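Local coordinates for beta-hydroxyacyl-(Acyl-carrier-protein) dehydratase FabA/FabZ (Xenorhabdus doucetiae, PDB 6QSR) that probably acts as a dehydratase subunit of the hotdog family, paired with a partner chain in a heterocomplex that serves aryl polyene pigment biosynthesis, at residues B[103-117]-B[153-166]. Numbering follows the deposited sequence. Where two conformers were deposited one is given.
Sequences SALGMLLGGRAVRCQ and VLVTGRLNTYQPNK
The ring of Tyr-162 packs between Met-107 and Leu-109 of the facing strand. With its CG anti to the backbone N (chi1 172°), the tyrosine lies alongside Met-107, whose SD comes obliquely to ring atom CD2 at 3.6 Å, a Met-aromatic contact. Leu-109 CD2 lies 3.7 Å from the same ring atom, Tyr-162 CD2, also obliquely, while its CG meets Tyr-162 CB. Pro-164 sets its CD over one ring face, the ring also stacks with Phe-140, and its OH is bonded to Glu-168. Leu-109 belongs to a classic beta bulge, in which it and Gly-110 both lie opposite Asn-160, whose O takes both amides from the same face of its plane, Leu-109 N at 2.9 Å and Gly-110 N at 3.3 Å. Strands 107-116 and 152-162 are antiparallel neighbours in the hotdog sheet, which continues past Gly-110 to Arg-115 into the AMP-dependent synthetase and ligase chain. On the other face Leu-108 CD1 meets Leu-159 CD2 at 3.7 Å, while Val-114, lying against helix 79-97, fits CG2 beside side-chain-less Gly-157. A second bulge lies between Arg-112 and Arg-115; within it Ala-113 O accepts from a water that also bonds Thr-156 OG1. Beyond it, Cys-116 SG abuts Val-155 CG2 at 3.6 Å, with Phe-121 touching both.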
loop_
_atom_site.group_PDB
_atom_site.type_symbol
_atom_site.label_atom_id
_atom_site.label_comp_id
_atom_site.label_asym_id
_atom_site.label_seq_id
_atom_site.Cartn_x
_atom_site.Cartn_y
_atom_site.Cartn_z
ATOM N N SER B 103 -11.281 -3.100 15.225
ATOM C CA SER B 103 -11.104 -3.844 13.975
ATOM C C SER B 103 -9.834 -4.697 14.078
ATOM O O SER B 103 -8.836 -4.250 14.646
ATOM C CB SER B 103 -11.002 -2.888 12.780
ATOM O OG SER B 103 -10.491 -3.546 11.635
ATOM N N ALA B 104 -9.901 -5.927 13.565
ATOM C CA ALA B 104 -8.759 -6.848 13.527
ATOM C C ALA B 104 -8.125 -6.961 12.140
ATOM O O ALA B 104 -7.062 -7.572 12.000
ATOM C CB ALA B 104 -9.188 -8.231 14.014
ATOM N N LEU B 105 -8.766 -6.377 11.126
ATOM C CA LEU B 105 -8.336 -6.516 9.738
ATOM C C LEU B 105 -8.651 -5.261 8.963
ATOM O O LEU B 105 -9.682 -4.637 9.187
ATOM C CB LEU B 105 -9.083 -7.666 9.063
ATOM C CG LEU B 105 -8.752 -9.089 9.501
ATOM C CD1 LEU B 105 -9.886 -10.019 9.104
ATOM C CD2 LEU B 105 -7.425 -9.542 8.916
ATOM N N GLY B 106 -7.773 -4.920 8.028
ATOM C CA GLY B 106 -7.988 -3.793 7.126
ATOM C C GLY B 106 -7.496 -4.173 5.751
ATOM O O GLY B 106 -6.482 -4.860 5.619
ATOM N N MET B 107 -8.219 -3.742 4.725
ATOM C CA MET B 107 -7.852 -4.055 3.360
ATOM C C MET B 107 -7.957 -2.827 2.494
ATOM O O MET B 107 -8.926 -2.074 2.586
ATOM C CB MET B 107 -8.792 -5.098 2.780
ATOM C CG MET B 107 -8.766 -6.431 3.485
ATOM S SD MET B 107 -9.881 -7.520 2.599
ATOM C CE MET B 107 -8.838 -8.958 2.484
ATOM N N LEU B 108 -6.959 -2.655 1.640
ATOM C CA LEU B 108 -7.036 -1.692 0.573
ATOM C C LEU B 108 -7.639 -2.420 -0.632
ATOM O O LEU B 108 -7.129 -3.471 -1.045
ATOM C CB LEU B 108 -5.641 -1.155 0.283
ATOM C CG LEU B 108 -5.530 0.027 -0.673
ATOM C CD1 LEU B 108 -6.226 1.262 -0.136
ATOM C CD2 LEU B 108 -4.059 0.299 -0.927
ATOM N N LEU B 109 -8.750 -1.892 -1.153
ATOM C CA LEU B 109 -9.426 -2.446 -2.339
ATOM C C LEU B 109 -8.966 -1.781 -3.634
ATOM O O LEU B 109 -9.028 -2.385 -4.705
ATOM C CB LEU B 109 -10.940 -2.242 -2.248
ATOM C CG LEU B 109 -11.759 -2.887 -1.132
ATOM C CD1 LEU B 109 -13.237 -2.570 -1.353
ATOM C CD2 LEU B 109 -11.516 -4.390 -1.078
ATOM N N GLY B 110 -8.582 -0.514 -3.565
ATOM C CA GLY B 110 -8.167 0.183 -4.772
ATOM C C GLY B 110 -7.681 1.595 -4.562
ATOM O O GLY B 110 -7.887 2.196 -3.501
ATOM N N GLY B 111 -7.025 2.106 -5.601
ATOM C CA GLY B 111 -6.524 3.469 -5.644
ATOM C C GLY B 111 -6.670 4.017 -7.045
ATOM O O GLY B 111 -6.629 3.257 -8.021
ATOM N N ARG B 112 -6.847 5.330 -7.134
ATOM C CA ARG B 112 -7.124 6.017 -8.378
ATOM C C ARG B 112 -6.335 7.306 -8.400
ATOM O O ARG B 112 -6.400 8.076 -7.442
ATOM C CB ARG B 112 -8.613 6.354 -8.482
ATOM C CG ARG B 112 -9.495 5.153 -8.760
ATOM C CD ARG B 112 -10.975 5.524 -8.749
ATOM N NE ARG B 112 -11.393 6.096 -10.033
ATOM C CZ ARG B 112 -12.402 6.954 -10.216
ATOM N NH1 ARG B 112 -13.155 7.392 -9.200
ATOM N NH2 ARG B 112 -12.664 7.388 -11.446
ATOM N N ALA B 113 -5.592 7.512 -9.489
ATOM C CA ALA B 113 -4.786 8.712 -9.718
ATOM C C ALA B 113 -3.972 9.141 -8.491
ATOM O O ALA B 113 -3.997 10.297 -8.039
ATOM C CB ALA B 113 -5.661 9.825 -10.255
ATOM N N VAL B 114 -3.250 8.172 -7.942
ATOM C CA VAL B 114 -2.305 8.453 -6.872
ATOM C C VAL B 114 -1.047 8.990 -7.557
ATOM O O VAL B 114 -0.206 8.229 -8.008
ATOM C CB VAL B 114 -2.062 7.225 -5.975
ATOM C CG1 VAL B 114 -1.123 7.584 -4.832
ATOM C CG2 VAL B 114 -3.399 6.708 -5.454
ATOM N N ARG B 115 -0.957 10.318 -7.657
ATOM C CA ARG B 115 0.083 10.987 -8.438
ATOM C C ARG B 115 1.077 11.675 -7.510
ATOM O O ARG B 115 0.679 12.435 -6.632
ATOM C CB ARG B 115 -0.553 11.996 -9.399
ATOM C CG ARG B 115 -1.539 11.339 -10.353
ATOM C CD ARG B 115 -1.751 12.137 -11.614
ATOM N NE ARG B 115 -2.578 11.388 -12.564
ATOM C CZ ARG B 115 -3.835 11.670 -12.907
ATOM N NH1 ARG B 115 -4.488 12.723 -12.403
ATOM N NH2 ARG B 115 -4.451 10.889 -13.788
ATOM N N CYS B 116 2.359 11.385 -7.725
ATOM C CA CYS B 116 3.440 11.872 -6.874
ATOM C C CYS B 116 4.287 12.872 -7.662
ATOM O O CYS B 116 4.632 12.618 -8.807
ATOM C CB CYS B 116 4.285 10.681 -6.400
ATOM S SG CYS B 116 5.244 10.953 -4.892
ATOM N N GLN B 117 4.623 13.992 -7.028
ATOM C CA GLN B 117 5.476 15.007 -7.643
ATOM C C GLN B 117 6.953 14.600 -7.634
ATOM O O GLN B 117 7.750 15.170 -8.379
ATOM C CB GLN B 117 5.319 16.338 -6.904
ATOM C CG GLN B 117 3.911 16.909 -6.950
ATOM C CD GLN B 117 3.466 17.254 -8.354
ATOM O OE1 GLN B 117 4.285 17.545 -9.222
ATOM N NE2 GLN B 117 2.163 17.227 -8.583
ATOM N N VAL B 153 2.309 20.323 -1.498
ATOM C CA VAL B 153 1.605 19.084 -1.845
ATOM C C VAL B 153 2.516 18.216 -2.720
ATOM O O VAL B 153 2.956 18.654 -3.780
ATOM C CB VAL B 153 0.282 19.378 -2.593
ATOM C CG1 VAL B 153 -0.361 18.091 -3.074
ATOM C CG2 VAL B 153 -0.677 20.161 -1.696
ATOM N N LEU B 154 2.778 16.990 -2.267
ATOM C CA LEU B 154 3.619 16.025 -2.976
ATOM C C LEU B 154 2.858 14.860 -3.608
ATOM O O LEU B 154 3.348 14.280 -4.571
ATOM C CB LEU B 154 4.663 15.453 -2.019
ATOM C CG LEU B 154 5.656 16.443 -1.415
ATOM C CD1 LEU B 154 6.565 15.697 -0.452
ATOM C CD2 LEU B 154 6.474 17.150 -2.480
ATOM N N VAL B 155 1.702 14.495 -3.045
ATOM C CA VAL B 155 0.878 13.400 -3.560
ATOM C C VAL B 155 -0.594 13.773 -3.426
ATOM O O VAL B 155 -0.993 14.348 -2.415
ATOM C CB VAL B 155 1.118 12.077 -2.781
ATOM C CG1 VAL B 155 0.391 10.919 -3.452
ATOM C CG2 VAL B 155 2.601 11.772 -2.666
ATOM N N THR B 156 -1.386 13.451 -4.445
ATOM C CA THR B 156 -2.851 13.509 -4.359
ATOM C C THR B 156 -3.363 12.140 -4.781
ATOM O O THR B 156 -2.642 11.390 -5.438
ATOM C CB THR B 156 -3.478 14.613 -5.244
ATOM O OG1 THR B 156 -3.101 14.436 -6.615
ATOM C CG2 THR B 156 -3.053 16.000 -4.767
ATOM N N GLY B 157 -4.594 11.810 -4.402
ATOM C CA GLY B 157 -5.146 10.497 -4.723
ATOM C C GLY B 157 -6.511 10.214 -4.131
ATOM O O GLY B 157 -6.971 10.945 -3.244
ATOM N N ARG B 158 -7.154 9.150 -4.632
ATOM C CA ARG B 158 -8.349 8.575 -4.008
ATOM C C ARG B 158 -8.111 7.107 -3.702
ATOM O O ARG B 158 -7.543 6.380 -4.528
ATOM C CB ARG B 158 -9.578 8.706 -4.902
ATOM C CG ARG B 158 -10.096 10.124 -5.023
ATOM C CD ARG B 158 -11.471 10.149 -5.670
ATOM N NE ARG B 158 -11.967 11.514 -5.798
ATOM C CZ ARG B 158 -13.122 11.856 -6.367
ATOM N NH1 ARG B 158 -13.927 10.929 -6.889
ATOM N NH2 ARG B 158 -13.468 13.138 -6.420
ATOM N N LEU B 159 -8.543 6.686 -2.511
ATOM C CA LEU B 159 -8.408 5.306 -2.038
ATOM C C LEU B 159 -9.758 4.716 -1.641
ATOM O O LEU B 159 -10.617 5.423 -1.107
ATOM C CB LEU B 159 -7.476 5.241 -0.815
ATOM C CG LEU B 159 -5.985 5.096 -1.090
ATOM C CD1 LEU B 159 -5.464 6.347 -1.767
ATOM C CD2 LEU B 159 -5.215 4.850 0.192
ATOM N N ASN B 160 -9.913 3.411 -1.878
ATOM C CA ASN B 160 -11.063 2.643 -1.401
ATOM C C ASN B 160 -10.579 1.536 -0.470
ATOM O O ASN B 160 -9.621 0.828 -0.787
ATOM C CB ASN B 160 -11.844 2.053 -2.579
ATOM C CG ASN B 160 -12.527 3.119 -3.416
ATOM O OD1 ASN B 160 -13.090 4.072 -2.887
ATOM N ND2 ASN B 160 -12.479 2.960 -4.728
ATOM N N THR B 161 -11.251 1.395 0.672
ATOM C CA THR B 161 -10.859 0.448 1.719
ATOM C C THR B 161 -12.020 -0.447 2.138
ATOM O O THR B 161 -13.174 -0.174 1.821
ATOM C CB THR B 161 -10.362 1.195 2.963
ATOM O OG1 THR B 161 -11.332 2.180 3.336
ATOM C CG2 THR B 161 -9.012 1.861 2.685
ATOM N N TYR B 162 -11.687 -1.509 2.863
ATOM C CA TYR B 162 -12.641 -2.545 3.263
ATOM C C TYR B 162 -12.156 -3.130 4.582
ATOM O O TYR B 162 -10.969 -3.430 4.735
ATOM C CB TYR B 162 -12.720 -3.591 2.146
ATOM C CG TYR B 162 -13.505 -4.876 2.382
ATOM C CD1 TYR B 162 -14.712 -4.895 3.088
ATOM C CD2 TYR B 162 -13.061 -6.076 1.812
ATOM C CE1 TYR B 162 -15.421 -6.084 3.261
ATOM C CE2 TYR B 162 -13.759 -7.259 1.972
ATOM C CZ TYR B 162 -14.937 -7.263 2.688
ATOM O OH TYR B 162 -15.607 -8.458 2.834
ATOM N N GLN B 163 -13.073 -3.263 5.534
ATOM C CA GLN B 163 -12.734 -3.702 6.883
ATOM C C GLN B 163 -13.601 -4.918 7.222
ATOM O O GLN B 163 -14.637 -4.783 7.870
ATOM C CB GLN B 163 -12.932 -2.535 7.864
ATOM C CG GLN B 163 -11.823 -2.403 8.892
ATOM C CD GLN B 163 -11.849 -1.076 9.622
ATOM O OE1 GLN B 163 -10.834 -0.381 9.705
ATOM N NE2 GLN B 163 -13.014 -0.712 10.151
ATOM N N PRO B 164 -13.188 -6.113 6.756
ATOM C CA PRO B 164 -14.010 -7.303 6.950
ATOM C C PRO B 164 -13.837 -7.919 8.331
ATOM O O PRO B 164 -12.820 -7.682 8.990
ATOM C CB PRO B 164 -13.462 -8.262 5.895
ATOM C CG PRO B 164 -12.011 -7.925 5.828
ATOM C CD PRO B 164 -11.924 -6.439 6.062
ATOM N N ASN B 165 -14.836 -8.699 8.750
ATOM C CA ASN B 165 -14.684 -9.645 9.856
ATOM C C ASN B 165 -13.756 -10.762 9.404
ATOM O O ASN B 165 -13.628 -11.016 8.204
ATOM C CB ASN B 165 -16.028 -10.281 10.247
ATOM C CG ASN B 165 -16.962 -9.310 10.936
ATOM O OD1 ASN B 165 -17.131 -8.174 10.497
ATOM N ND2 ASN B 165 -17.588 -9.760 12.018
ATOM N N LYS B 166 -13.142 -11.442 10.370
ATOM C CA LYS B 166 -12.343 -12.644 10.101
ATOM C C LYS B 166 -13.151 -13.735 9.374
ATOM O O LYS B 166 -12.625 -14.393 8.478
ATOM C CB LYS B 166 -11.759 -13.186 11.412
ATOM C CG LYS B 166 -11.038 -14.522 11.326
ATOM C CD LYS B 166 -9.824 -14.482 10.415
ATOM C CE LYS B 166 -9.040 -15.779 10.557
ATOM N NZ LYS B 166 -7.815 -15.804 9.721
HETATM O O HOH W 1 -11.848 -5.759 10.681
HETATM O O HOH W 2 -5.009 12.773 -7.803
#